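Local coordinates for pirin-like protein (Geobacillus kaustophilus, PDB 2P17), which is of unknown function but binds one iron ion per subunit and belongs to the pirin family of bicupin proteins, at residues 5-10 and 225-230; 26-31 and 40-45; 167-172 and 238-243; 192-197 and 212-217. All blocks are in the same frame, centred on the assembly; numbering follows the deposited sequence.

Contact 1 (5-10 and 225-230)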
loop_
_atom_site.group_PDB
_atom_site.type_symbol
_atom_site.label_atom_id
_atom_site.label_comp_id
_atom_site.label_asym_id
_atom_site.label_seq_id
_atom_site.Cartn_x
_atom_site.Cartn_y
_atom_site.Cartn_z
ATOM N N ARG A 5 4.602 16.058 9.662
ATOM C CA ARG A 5 3.233 15.577 9.568
ATOM C C ARG A 5 2.716 15.047 10.905
ATOM O O ARG A 5 3.494 14.544 11.730
ATOM C CB ARG A 5 3.119 14.509 8.486
ATOM C CG ARG A 5 3.374 15.068 7.086
ATOM C CD ARG A 5 2.405 14.488 6.074
ATOM N NE ARG A 5 2.778 14.817 4.698
ATOM C CZ ARG A 5 1.964 14.655 3.651
ATOM N NH1 ARG A 5 0.728 14.182 3.812
ATOM N NH2 ARG A 5 2.376 14.946 2.428
ATOM N N ARG A 6 1.401 15.156 11.074
ATOM C CA ARG A 6 0.670 14.664 12.231
ATOM C C ARG A 6 -0.179 13.480 11.786
ATOM O O ARG A 6 -0.456 13.314 10.589
ATOM C CB ARG A 6 -0.249 15.768 12.784
ATOM C CG ARG A 6 0.464 16.884 13.527
ATOM C CD ARG A 6 -0.442 18.091 13.698
ATOM N NE ARG A 6 -0.523 18.876 12.468
ATOM C CZ ARG A 6 -1.569 18.901 11.646
ATOM N NH1 ARG A 6 -2.655 18.193 11.917
ATOM N NH2 ARG A 6 -1.527 19.649 10.549
ATOM N N ILE A 7 -0.595 12.661 12.745
ATOM C CA ILE A 7 -1.590 11.633 12.512
ATOM C C ILE A 7 -2.969 12.224 12.777
ATOM O O ILE A 7 -3.299 12.589 13.918
ATOM C CB ILE A 7 -1.343 10.373 13.384
ATOM C CG1 ILE A 7 0.057 9.782 13.111
ATOM C CG2 ILE A 7 -2.469 9.342 13.161
ATOM C CD1 ILE A 7 0.388 9.565 11.620
ATOM N N ARG A 8 -3.764 12.344 11.720
ATOM C CA ARG A 8 -5.065 13.004 11.829
ATOM C C ARG A 8 -6.193 12.052 12.216
ATOM O O ARG A 8 -7.259 12.498 12.658
ATOM C CB ARG A 8 -5.411 13.757 10.549
ATOM C CG ARG A 8 -5.548 12.877 9.326
ATOM C CD ARG A 8 -5.969 13.659 8.082
ATOM N NE ARG A 8 -6.114 12.733 6.969
ATOM C CZ ARG A 8 -7.227 12.061 6.692
ATOM N NH1 ARG A 8 -8.317 12.259 7.424
ATOM N NH2 ARG A 8 -7.257 11.205 5.679
ATOM N N ARG A 9 -5.961 10.749 12.063
ATOM C CA ARG A 9 -6.967 9.752 12.402
ATOM C C ARG A 9 -6.339 8.379 12.546
ATOM O O ARG A 9 -5.411 8.040 11.808
ATOM C CB ARG A 9 -8.055 9.716 11.325
ATOM C CG ARG A 9 -9.179 8.737 11.605
ATOM C CD ARG A 9 -10.430 9.056 10.811
ATOM N NE ARG A 9 -10.225 8.950 9.367
ATOM C CZ ARG A 9 -10.256 7.815 8.673
ATOM N NH1 ARG A 9 -10.454 6.641 9.270
ATOM N NH2 ARG A 9 -10.080 7.849 7.360
ATOM N N VAL A 10 -6.839 7.589 13.496
ATOM C CA VAL A 10 -6.360 6.226 13.713
ATOM C C VAL A 10 -7.512 5.238 13.536
ATOM O O VAL A 10 -8.448 5.220 14.346
ATOM C CB VAL A 10 -5.755 6.036 15.128
ATOM C CG1 VAL A 10 -5.280 4.593 15.329
ATOM C CG2 VAL A 10 -4.637 7.045 15.388
ATOM N N THR A 225 7.829 17.857 3.566
ATOM C CA THR A 225 7.292 17.352 4.827
ATOM C C THR A 225 7.946 16.031 5.210
ATOM O O THR A 225 8.549 15.360 4.375
ATOM C CB THR A 225 5.748 17.143 4.806
ATOM O OG1 THR A 225 5.409 15.977 4.039
ATOM C CG2 THR A 225 5.000 18.384 4.265
ATOM N N GLU A 226 7.833 15.685 6.488
ATOM C CA GLU A 226 8.397 14.445 7.010
ATOM C C GLU A 226 7.427 13.781 7.968
ATOM O O GLU A 226 6.643 14.458 8.646
ATOM C CB GLU A 226 9.729 14.724 7.719
ATOM C CG GLU A 226 10.887 14.943 6.743
ATOM C CD GLU A 226 12.192 15.363 7.404
ATOM O OE1 GLU A 226 12.201 15.611 8.622
ATOM O OE2 GLU A 226 13.199 15.473 6.672
ATOM N N LEU A 227 7.462 12.450 7.990
ATOM C CA LEU A 227 6.773 11.688 9.018
ATOM C C LEU A 227 7.757 10.893 9.856
ATOM O O LEU A 227 8.509 10.056 9.334
ATOM C CB LEU A 227 5.747 10.740 8.419
ATOM C CG LEU A 227 5.018 10.007 9.550
ATOM C CD1 LEU A 227 3.785 10.786 9.961
ATOM C CD2 LEU A 227 4.650 8.605 9.153
ATOM N N ASN A 228 7.733 11.163 11.157
ATOM C CA ASN A 228 8.570 10.471 12.125
ATOM C C ASN A 228 7.903 9.196 12.630
ATOM O O ASN A 228 6.705 9.179 12.904
ATOM C CB ASN A 228 8.890 11.395 13.313
ATOM C CG ASN A 228 9.734 12.594 12.923
ATOM O OD1 ASN A 228 10.398 12.597 11.887
ATOM N ND2 ASN A 228 9.711 13.624 13.760
ATOM N N VAL A 229 8.692 8.131 12.727
ATOM C CA VAL A 229 8.234 6.834 13.202
ATOM C C VAL A 229 9.218 6.332 14.253
ATOM O O VAL A 229 10.411 6.233 13.971
ATOM C CB VAL A 229 8.222 5.790 12.045
ATOM C CG1 VAL A 229 7.931 4.388 12.569
ATOM C CG2 VAL A 229 7.196 6.179 10.980
ATOM N N THR A 230 8.728 6.026 15.456
ATOM C CA THR A 230 9.581 5.423 16.496
ATOM C C THR A 230 8.988 4.091 16.937
ATOM O O THR A 230 7.857 4.054 17.404
ATOM C CB THR A 230 9.743 6.351 17.726
ATOM O OG1 THR A 230 10.259 7.619 17.300
ATOM C CG2 THR A 230 10.696 5.732 18.738
HETATM O O HOH W 1 6.293 13.609 11.878
#
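The side chain of Arg-5 runs past Glu-226 O to Thr-225, its CB against Leu-227 CD1 at 4.1 Å. Arg-5 NE gives a nearly straight hydrogen bond to Thr-225 OG1, 2.9 Å away. The hydroxyl oxygen sits at the edge of the guanidinium, in its plane. The arginine chain is bent at chi2 (-139°), and that bend brings the NE edge round to the threonine. Arg-5 NH2 bonds to Tyr-188 O. The guanidinium thus ties Thr-225 to Tyr-188, and Thr-225 OG1 in turn holds Leu-184 O. Beside it the backbones meet once directly, with Arg-5 N bonded to Glu-226 O at 2.8 Å. Water 1 makes a second link: it accepts from Asn-228 N and probably donates to Arg-5 O. The apolar part is small. Leu-227 CD1 packs on Ile-7 CD1 at 4.0 Å, the two side chains crossing at about a right angle. Beyond Ile-7 the two chains diverge. Here strand 3-19 runs beside strand 224-231 in the sheet of the C-terminal cupin half. The bonds through NE and NH2 fix the rotation of the buried guanidinium, and its positive charge is probably stabilised by the carbonyl and hydroxyl oxygens that accept from it.

Contact 2 (26-31 and 40-45)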
loop_
_atom_site.group_PDB
_atom_site.type_symbol
_atom_site.label_atom_id
_atom_site.label_comp_id
_atom_site.label_asym_id
_atom_site.label_seq_id
_atom_site.Cartn_x
_atom_site.Cartn_y
_atom_site.Cartn_z
ATOM N N SER A 26 -11.963 -3.844 5.890
ATOM C CA SER A 26 -11.821 -2.580 5.168
ATOM C C SER A 26 -10.847 -1.672 5.904
ATOM O O SER A 26 -11.042 -1.363 7.085
ATOM C CB SER A 26 -13.172 -1.879 4.970
ATOM O OG SER A 26 -13.779 -2.318 3.761
ATOM N N VAL A 27 -9.774 -1.296 5.215
ATOM C CA VAL A 27 -8.773 -0.393 5.780
ATOM C C VAL A 27 -9.101 1.036 5.340
ATOM O O VAL A 27 -9.196 1.959 6.156
ATOM C CB VAL A 27 -7.333 -0.816 5.394
ATOM C CG1 VAL A 27 -6.305 0.008 6.163
ATOM C CG2 VAL A 27 -7.106 -2.326 5.645
ATOM N N LEU A 28 -9.273 1.199 4.033
ATOM C CA LEU A 28 -9.854 2.396 3.457
ATOM C C LEU A 28 -11.145 1.940 2.810
ATOM O O LEU A 28 -11.119 1.138 1.858
ATOM C CB LEU A 28 -8.924 3.010 2.393
ATOM C CG LEU A 28 -7.861 4.018 2.841
ATOM C CD1 LEU A 28 -6.838 3.396 3.777
ATOM C CD2 LEU A 28 -7.173 4.636 1.615
ATOM N N GLU A 29 -12.263 2.430 3.335
ATOM C CA GLU A 29 -13.575 2.070 2.816
ATOM C C GLU A 29 -13.784 2.703 1.444
ATOM O O GLU A 29 -13.239 3.782 1.180
ATOM C CB GLU A 29 -14.671 2.521 3.789
ATOM C CG GLU A 29 -15.046 4.012 3.713
ATOM C CD GLU A 29 -14.070 4.942 4.426
ATOM O OE1 GLU A 29 -13.057 4.464 4.983
ATOM O OE2 GLU A 29 -14.333 6.169 4.434
ATOM N N PRO A 30 -14.555 2.035 0.563
ATOM C CA PRO A 30 -14.873 2.628 -0.737
ATOM C C PRO A 30 -15.853 3.795 -0.604
ATOM O O PRO A 30 -16.473 3.960 0.448
ATOM C CB PRO A 30 -15.522 1.471 -1.503
ATOM C CG PRO A 30 -16.107 0.601 -0.443
ATOM C CD PRO A 30 -15.160 0.697 0.727
ATOM N N GLY A 31 -15.963 4.597 -1.663
ATOM C CA GLY A 31 -16.925 5.702 -1.712
ATOM C C GLY A 31 -16.514 6.961 -0.971
ATOM O O GLY A 31 -17.355 7.820 -0.685
ATOM N N LEU A 40 -8.477 4.676 -3.745
ATOM C CA LEU A 40 -9.922 4.461 -3.815
ATOM C C LEU A 40 -10.411 3.500 -2.752
ATOM O O LEU A 40 -11.556 3.592 -2.306
ATOM C CB LEU A 40 -10.325 3.977 -5.210
ATOM C CG LEU A 40 -10.104 4.976 -6.335
ATOM C CD1 LEU A 40 -10.191 4.265 -7.672
ATOM C CD2 LEU A 40 -11.086 6.157 -6.262
ATOM N N LEU A 41 -9.542 2.578 -2.357
ATOM C CA LEU A 41 -9.849 1.635 -1.290
ATOM C C LEU A 41 -8.607 0.832 -0.936
ATOM O O LEU A 41 -7.644 0.776 -1.705
ATOM C CB LEU A 41 -11.029 0.715 -1.643
ATOM C CG LEU A 41 -10.907 -0.288 -2.783
ATOM C CD1 LEU A 41 -10.177 -1.560 -2.353
ATOM C CD2 LEU A 41 -12.306 -0.656 -3.304
ATOM N N LEU A 42 -8.630 0.242 0.252
ATOM C CA LEU A 42 -7.592 -0.698 0.656
ATOM C C LEU A 42 -8.287 -1.779 1.460
ATOM O O LEU A 42 -8.922 -1.480 2.473
ATOM C CB LEU A 42 -6.516 -0.019 1.509
ATOM C CG LEU A 42 -5.422 -0.955 2.047
ATOM C CD1 LEU A 42 -4.645 -1.678 0.939
ATOM C CD2 LEU A 42 -4.462 -0.166 2.922
HETATM N N MSE A 43 -8.173 -3.012 0.981
HETATM C CA MSE A 43 -8.857 -4.153 1.578
HETATM C C MSE A 43 -7.849 -5.188 2.055
HETATM O O MSE A 43 -6.885 -5.495 1.345
HETATM C CB MSE A 43 -9.769 -4.780 0.532
HETATM C CG MSE A 43 -10.583 -5.939 1.025
HETATM SE SE MSE A 43 -11.996 -6.291 -0.230
HETATM C CE MSE A 43 -12.898 -4.572 -0.132
ATOM N N GLU A 44 -8.086 -5.719 3.254
ATOM C CA GLU A 44 -7.315 -6.827 3.794
ATOM C C GLU A 44 -8.103 -8.102 3.569
ATOM O O GLU A 44 -9.295 -8.152 3.862
ATOM C CB GLU A 44 -7.055 -6.631 5.288
ATOM C CG GLU A 44 -6.296 -7.786 5.938
ATOM C CD GLU A 44 -6.337 -7.760 7.461
ATOM O OE1 GLU A 44 -7.341 -7.293 8.051
ATOM O OE2 GLU A 44 -5.359 -8.232 8.071
ATOM N N ASP A 45 -7.436 -9.123 3.035
ATOM C CA ASP A 45 -8.091 -10.406 2.767
ATOM C C ASP A 45 -7.269 -11.557 3.302
ATOM O O ASP A 45 -6.040 -11.557 3.204
ATOM C CB ASP A 45 -8.311 -10.600 1.268
ATOM C CG ASP A 45 -9.326 -9.632 0.705
ATOM O OD1 ASP A 45 -10.538 -9.868 0.890
ATOM O OD2 ASP A 45 -8.910 -8.643 0.071
HETATM O O HOH W 2 -12.807 5.548 -0.758
HETATM O O HOH W 3 -13.987 4.232 -3.854
#
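Val-27 and Leu-28 both turn their backbone N-H groups to one acceptor, Leu-42 O. The bond from Val-27 N to Leu-42 O is 2.9 Å long and comes in nearly head-on to the carbonyl. That from Leu-28 N to Leu-42 O is 3.1 Å and uses a lone pair in the carbonyl plane. Leu-42 N answers with a bond to Leu-28 O, also on an in-plane lone pair. Leu-41 CA adds a CA-H...O contact to this same Leu-28 O.

Two residues facing one make a classic beta bulge. The antiparallel register moves by one between the pairs Ser-26 with Met-43 and Leu-28 with Leu-42. The chain turns a corner at Val-27, where it leaves strand 22-26. Both segments belong to the N-terminal cupin domain, and the side chain of Leu-41 lies about 9 Å from the bound iron.

Apolar contacts follow the bulge. Val-27 and Leu-42 lie side by side and point the same way, with CG1 of the valine 3.7 Å from CD2 of the leucine. The leucine torsions, chi1 177° and chi2 59°, together carry CD2 there. Leu-28 CB meets Leu-42 CB at 4.0 Å. Pro-30 CB touches Leu-41 CD2 more loosely, at 4.3 Å. Val-27 also packs on Tyr-193 and Ala-213 of the C-terminal domain, and Leu-28 on Phe-191 and Phe-215.

Water takes over where segment 26-31 leaves the strand. Water 2 donates to Glu-29 O and to Leu-40 O, the latter at 2.8 Å. Water 3 accepts from Gly-31 N and donates to Leu-40 O.

Contact 3 (167-172 and 238-243)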
loop_
_atom_site.group_PDB
_atom_site.type_symbol
_atom_site.label_atom_id
_atom_site.label_comp_id
_atom_site.label_asym_id
_atom_site.label_seq_id
_atom_site.Cartn_x
_atom_site.Cartn_y
_atom_site.Cartn_z
ATOM N N VAL A 167 3.158 7.510 -6.709
ATOM C CA VAL A 167 2.838 6.869 -5.436
ATOM C C VAL A 167 4.131 6.446 -4.754
ATOM O O VAL A 167 4.990 5.789 -5.358
ATOM C CB VAL A 167 1.925 5.629 -5.628
ATOM C CG1 VAL A 167 1.711 4.856 -4.311
ATOM C CG2 VAL A 167 0.582 6.042 -6.211
ATOM N N THR A 168 4.274 6.823 -3.496
ATOM C CA THR A 168 5.345 6.308 -2.659
ATOM C C THR A 168 4.788 5.191 -1.793
ATOM O O THR A 168 3.805 5.388 -1.077
ATOM C CB THR A 168 5.963 7.425 -1.825
ATOM O OG1 THR A 168 6.754 8.251 -2.695
ATOM C CG2 THR A 168 6.831 6.870 -0.686
HETATM N N MSE A 169 5.394 4.017 -1.904
HETATM C CA MSE A 169 4.993 2.854 -1.130
HETATM C C MSE A 169 6.249 2.234 -0.563
HETATM O O MSE A 169 7.138 1.824 -1.313
HETATM C CB MSE A 169 4.248 1.833 -1.988
HETATM C CG MSE A 169 3.845 0.590 -1.203
HETATM SE SE MSE A 169 2.982 -0.678 -2.402
HETATM C CE MSE A 169 2.657 -2.114 -1.125
ATOM N N VAL A 170 6.337 2.236 0.764
ATOM C CA VAL A 170 7.512 1.728 1.438
ATOM C C VAL A 170 7.143 0.767 2.550
ATOM O O VAL A 170 6.113 0.926 3.215
ATOM C CB VAL A 170 8.408 2.858 2.020
ATOM C CG1 VAL A 170 8.928 3.808 0.919
ATOM C CG2 VAL A 170 7.708 3.636 3.123
ATOM N N GLU A 171 7.974 -0.245 2.727
ATOM C CA GLU A 171 7.843 -1.157 3.849
ATOM C C GLU A 171 8.941 -0.868 4.866
ATOM O O GLU A 171 10.127 -0.890 4.526
ATOM C CB GLU A 171 7.931 -2.593 3.357
ATOM C CG GLU A 171 7.783 -3.634 4.457
ATOM C CD GLU A 171 7.974 -5.021 3.925
ATOM O OE1 GLU A 171 8.753 -5.162 2.963
ATOM O OE2 GLU A 171 7.368 -5.958 4.480
HETATM N N MSE A 172 8.541 -0.601 6.105
HETATM C CA MSE A 172 9.499 -0.332 7.172
HETATM C C MSE A 172 9.527 -1.469 8.159
HETATM O O MSE A 172 8.474 -1.936 8.599
HETATM C CB MSE A 172 9.142 0.942 7.923
HETATM C CG MSE A 172 9.055 2.152 7.064
HETATM SE SE MSE A 172 8.887 3.679 8.226
HETATM C CE MSE A 172 8.190 4.810 6.976
ATOM N N LEU A 238 3.488 -0.768 6.340
ATOM C CA LEU A 238 3.475 -0.260 4.971
ATOM C C LEU A 238 2.981 1.173 4.975
ATOM O O LEU A 238 1.957 1.473 5.565
ATOM C CB LEU A 238 2.573 -1.127 4.087
ATOM C CG LEU A 238 3.053 -2.557 3.835
ATOM C CD1 LEU A 238 1.899 -3.376 3.293
ATOM C CD2 LEU A 238 4.241 -2.581 2.898
ATOM N N LEU A 239 3.719 2.055 4.311
ATOM C CA LEU A 239 3.316 3.450 4.150
ATOM C C LEU A 239 2.967 3.687 2.689
ATOM O O LEU A 239 3.746 3.338 1.789
ATOM C CB LEU A 239 4.443 4.396 4.590
ATOM C CG LEU A 239 4.216 5.912 4.569
ATOM C CD1 LEU A 239 5.053 6.603 5.634
ATOM C CD2 LEU A 239 4.536 6.501 3.187
ATOM N N TYR A 240 1.803 4.298 2.463
ATOM C CA TYR A 240 1.316 4.599 1.121
ATOM C C TYR A 240 1.023 6.083 1.053
ATOM O O TYR A 240 0.299 6.598 1.899
ATOM C CB TYR A 240 -0.003 3.895 0.856
ATOM C CG TYR A 240 -0.038 2.388 0.936
ATOM C CD1 TYR A 240 0.102 1.613 -0.215
ATOM C CD2 TYR A 240 -0.287 1.733 2.145
ATOM C CE1 TYR A 240 -0.005 0.206 -0.158
ATOM C CE2 TYR A 240 -0.392 0.337 2.206
ATOM C CZ TYR A 240 -0.244 -0.413 1.049
ATOM O OH TYR A 240 -0.362 -1.786 1.116
ATOM N N ALA A 241 1.555 6.780 0.047
ATOM C CA ALA A 241 1.226 8.189 -0.128
ATOM C C ALA A 241 1.300 8.510 -1.594
ATOM O O ALA A 241 2.165 7.995 -2.291
ATOM C CB ALA A 241 2.186 9.059 0.661
ATOM N N GLY A 242 0.391 9.341 -2.084
ATOM C CA GLY A 242 0.377 9.615 -3.504
ATOM C C GLY A 242 -0.075 11.015 -3.839
ATOM O O GLY A 242 -0.628 11.726 -2.998
ATOM N N GLU A 243 0.133 11.387 -5.089
ATOM C CA GLU A 243 -0.278 12.693 -5.567
ATOM C C GLU A 243 -1.767 12.666 -5.904
ATOM O O GLU A 243 -2.178 11.897 -6.769
ATOM C CB GLU A 243 0.514 13.022 -6.816
ATOM C CG GLU A 243 0.133 14.324 -7.466
ATOM C CD GLU A 243 1.098 14.671 -8.565
ATOM O OE1 GLU A 243 0.900 14.179 -9.689
ATOM O OE2 GLU A 243 2.056 15.438 -8.295
#
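Val-167 starts the pairing opposite Gly-242, where the two CA atoms come within 4.2 Å. Its CA-H also points to Ala-241 O. Thr-168 follows as a hydrogen-bonded pair with Ala-241: its N bonds to Ala-241 O at 2.7 Å, and its O takes the bond from Ala-241 N.

Met-169, a selenomethionine, lies alongside Tyr-240, and both side chains point the same way. Its chain is fully extended, all three chi angles within a few degrees of 180°, and it runs along the tyrosine. The selenium is 4.9 Å from the ring centroid in an oblique Met-aromatic contact. CE reaches Tyr-240 CE1 at 3.7 Å. Val-63 and Tyr-65 of strand 60-66 also touch this methionine.

Val-170 forms the second hydrogen-bonded pair, with Leu-239, one bond in each direction. Its CG2 packs on Leu-239 CB at 3.7 Å. Glu-171 then offers its aliphatic part, with CB 3.7 Å from Leu-238 CD2. Its carboxylate makes salt bridges to Arg-148 and Arg-236 and a hydrogen bond with Tyr-65, so its charge is probably well balanced. Met-172 closes the segment, its CE meeting Leu-239 CD1 at 3.9 Å.

The two faces differ in what they pack against. Met-169, Glu-171, Leu-238 and Tyr-240 face strands of the N-terminal half. Thr-168, Val-170 and Ala-241 pack against Gln-182 and Leu-184 of strand 179-185, and Leu-239 against Phe-216. The strands run antiparallel at 173°, a regular pair of the kind that builds the beta barrel of a cupin domain.

Contact 4 (192-197 and 212-217)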
loop_
_atom_site.group_PDB
_atom_site.type_symbol
_atom_site.label_atom_id
_atom_site.label_comp_id
_atom_site.label_asym_id
_atom_site.label_seq_id
_atom_site.Cartn_x
_atom_site.Cartn_y
_atom_site.Cartn_z
ATOM N N LEU A 192 -0.438 5.053 6.786
ATOM C CA LEU A 192 0.318 3.807 6.925
ATOM C C LEU A 192 -0.543 2.742 7.579
ATOM O O LEU A 192 -1.517 3.065 8.255
ATOM C CB LEU A 192 1.663 4.017 7.667
ATOM C CG LEU A 192 1.617 4.593 9.084
ATOM C CD1 LEU A 192 1.261 3.534 10.133
ATOM C CD2 LEU A 192 2.947 5.256 9.429
ATOM N N TYR A 193 -0.196 1.484 7.353
ATOM C CA TYR A 193 -0.902 0.380 7.977
ATOM C C TYR A 193 0.115 -0.502 8.674
ATOM O O TYR A 193 1.132 -0.870 8.080
ATOM C CB TYR A 193 -1.700 -0.423 6.933
ATOM C CG TYR A 193 -2.387 -1.613 7.541
ATOM C CD1 TYR A 193 -3.520 -1.450 8.323
ATOM C CD2 TYR A 193 -1.869 -2.903 7.369
ATOM C CE1 TYR A 193 -4.145 -2.545 8.901
ATOM C CE2 TYR A 193 -2.480 -4.010 7.961
ATOM C CZ TYR A 193 -3.626 -3.810 8.714
ATOM O OH TYR A 193 -4.258 -4.886 9.311
ATOM N N ILE A 194 -0.147 -0.841 9.940
ATOM C CA ILE A 194 0.826 -1.555 10.740
ATOM C C ILE A 194 0.562 -3.056 10.691
ATOM O O ILE A 194 -0.519 -3.517 11.054
ATOM C CB ILE A 194 0.846 -1.047 12.207
ATOM C CG1 ILE A 194 1.144 0.451 12.222
ATOM C CG2 ILE A 194 1.910 -1.791 12.998
ATOM C CD1 ILE A 194 0.959 1.112 13.579
ATOM N N LEU A 195 1.571 -3.802 10.242
ATOM C CA LEU A 195 1.480 -5.255 10.135
ATOM C C LEU A 195 1.819 -5.966 11.444
ATOM O O LEU A 195 1.219 -7.002 11.771
ATOM C CB LEU A 195 2.424 -5.760 9.034
ATOM C CG LEU A 195 2.123 -5.248 7.623
ATOM C CD1 LEU A 195 3.305 -5.511 6.694
ATOM C CD2 LEU A 195 0.854 -5.881 7.106
ATOM N N GLU A 196 2.794 -5.427 12.169
ATOM C CA GLU A 196 3.379 -6.109 13.339
ATOM C C GLU A 196 3.889 -5.051 14.299
ATOM O O GLU A 196 4.470 -4.049 13.877
ATOM C CB GLU A 196 4.543 -7.006 12.895
ATOM C CG GLU A 196 5.070 -7.992 13.939
ATOM C CD GLU A 196 6.415 -8.606 13.520
ATOM O OE1 GLU A 196 6.791 -8.499 12.324
ATOM O OE2 GLU A 196 7.101 -9.185 14.389
ATOM N N GLY A 197 3.685 -5.274 15.590
ATOM C CA GLY A 197 4.268 -4.412 16.607
ATOM C C GLY A 197 3.519 -3.119 16.860
ATOM O O GLY A 197 2.310 -3.012 16.640
ATOM N N GLN A 212 -3.878 -1.408 12.692
ATOM C CA GLN A 212 -4.359 -0.028 12.583
ATOM C C GLN A 212 -3.794 0.682 11.373
ATOM O O GLN A 212 -2.632 0.463 10.992
ATOM C CB GLN A 212 -4.024 0.773 13.842
ATOM C CG GLN A 212 -4.613 0.154 15.108
ATOM C CD GLN A 212 -4.486 1.072 16.288
ATOM O OE1 GLN A 212 -3.389 1.535 16.611
ATOM N NE2 GLN A 212 -5.611 1.349 16.947
ATOM N N ALA A 213 -4.637 1.530 10.786
ATOM C CA ALA A 213 -4.216 2.482 9.756
ATOM C C ALA A 213 -4.160 3.874 10.353
ATOM O O ALA A 213 -5.107 4.307 11.023
ATOM C CB ALA A 213 -5.165 2.448 8.574
ATOM N N LEU A 214 -3.049 4.572 10.115
ATOM C CA LEU A 214 -2.823 5.921 10.654
ATOM C C LEU A 214 -2.735 6.875 9.488
ATOM O O LEU A 214 -1.885 6.699 8.625
ATOM C CB LEU A 214 -1.548 5.963 11.502
ATOM C CG LEU A 214 -1.662 5.443 12.941
ATOM C CD1 LEU A 214 -1.889 3.935 12.991
ATOM C CD2 LEU A 214 -0.392 5.783 13.696
ATOM N N PHE A 215 -3.642 7.854 9.452
ATOM C CA PHE A 215 -3.756 8.764 8.312
ATOM C C PHE A 215 -3.012 10.049 8.585
ATOM O O PHE A 215 -3.020 10.539 9.717
ATOM C CB PHE A 215 -5.226 9.053 8.018
ATOM C CG PHE A 215 -5.976 7.844 7.573
ATOM C CD1 PHE A 215 -6.104 7.546 6.216
ATOM C CD2 PHE A 215 -6.503 6.954 8.509
ATOM C CE1 PHE A 215 -6.772 6.397 5.803
ATOM C CE2 PHE A 215 -7.165 5.808 8.108
ATOM C CZ PHE A 215 -7.309 5.530 6.758
ATOM N N PHE A 216 -2.404 10.620 7.543
ATOM C CA PHE A 216 -1.523 11.771 7.701
ATOM C C PHE A 216 -2.256 13.092 7.457
ATOM O O PHE A 216 -3.131 13.176 6.608
ATOM C CB PHE A 216 -0.310 11.712 6.743
ATOM C CG PHE A 216 0.428 10.394 6.737
ATOM C CD1 PHE A 216 0.490 9.589 7.879
ATOM C CD2 PHE A 216 1.109 9.978 5.584
ATOM C CE1 PHE A 216 1.171 8.376 7.853
ATOM C CE2 PHE A 216 1.804 8.766 5.557
ATOM C CZ PHE A 216 1.841 7.966 6.698
ATOM N N SER A 217 -1.836 14.121 8.193
ATOM C CA SER A 217 -2.238 15.491 7.910
ATOM C C SER A 217 -1.896 15.879 6.483
ATOM O O SER A 217 -0.954 15.363 5.900
ATOM C CB SER A 217 -1.536 16.459 8.875
ATOM O OG SER A 217 -0.139 16.214 8.902
#
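The Phe-216 ring turns its edge to Leu-192 CD2, which lies in the ring plane 3.9 Å from CE1. The two side chains cross at about a right angle. The ring end also comes obliquely to the backbone, with Phe-216 CZ 3.7 Å from Leu-192 N. The Tyr-193 ring approaches the other strand obliquely too, its CD1 lying 3.4 Å from Gln-212 O. With chi1 at 177° this tyrosine swings its ring away from its own N and sets it beside the 212-213 peptide. Ala-213 CB is 4.2 Å from Tyr-193 CD1.

The backbones form an antiparallel pair. Leu-192 and Leu-214 exchange two hydrogen bonds, and Ile-194 N adds a third to Gln-212 O at 3.0 Å. Leu-192 and Leu-214 also lie side by side, with CD1 of the first 4.0 Å from CB of the second. Ile-194 CD1 touches Leu-214 CD1 at 4.1 Å. Phe-201 covers all three of these aliphatic residues.

Backbone bonding runs on from Ile-194 to Gly-211 and from Gly-197 to Ala-210. A classic beta bulge sets Leu-195 and Glu-196 opposite Arg-236. Tyr-193 bonds through its backbone to Leu-238, so strand 189-196 lies between 212-216 and 235-242, while strand 3-19 pairs with 212-216.

Contacts 3 and 4 belong to the buried interior of the C-terminal half and are joined edge to edge, since strands 235-242 and 189-196 are neighbours. Contact 1 is also buried but lies further from the chain centre, and its N-terminal strand pairs with the 212-216 strand of contact 4. Contact 2 is partly buried and is the one nearest the iron. It touches contact 4 through Val-27 and Leu-28, and contact 3 through Leu-42 and Tyr-240, across the junction of the two halves. Chemistry follows place: contacts 3 and 4 combine regular backbone pairing with apolar side chains, contact 2 uses a bulge and waters, and contact 1 relies on an arginine.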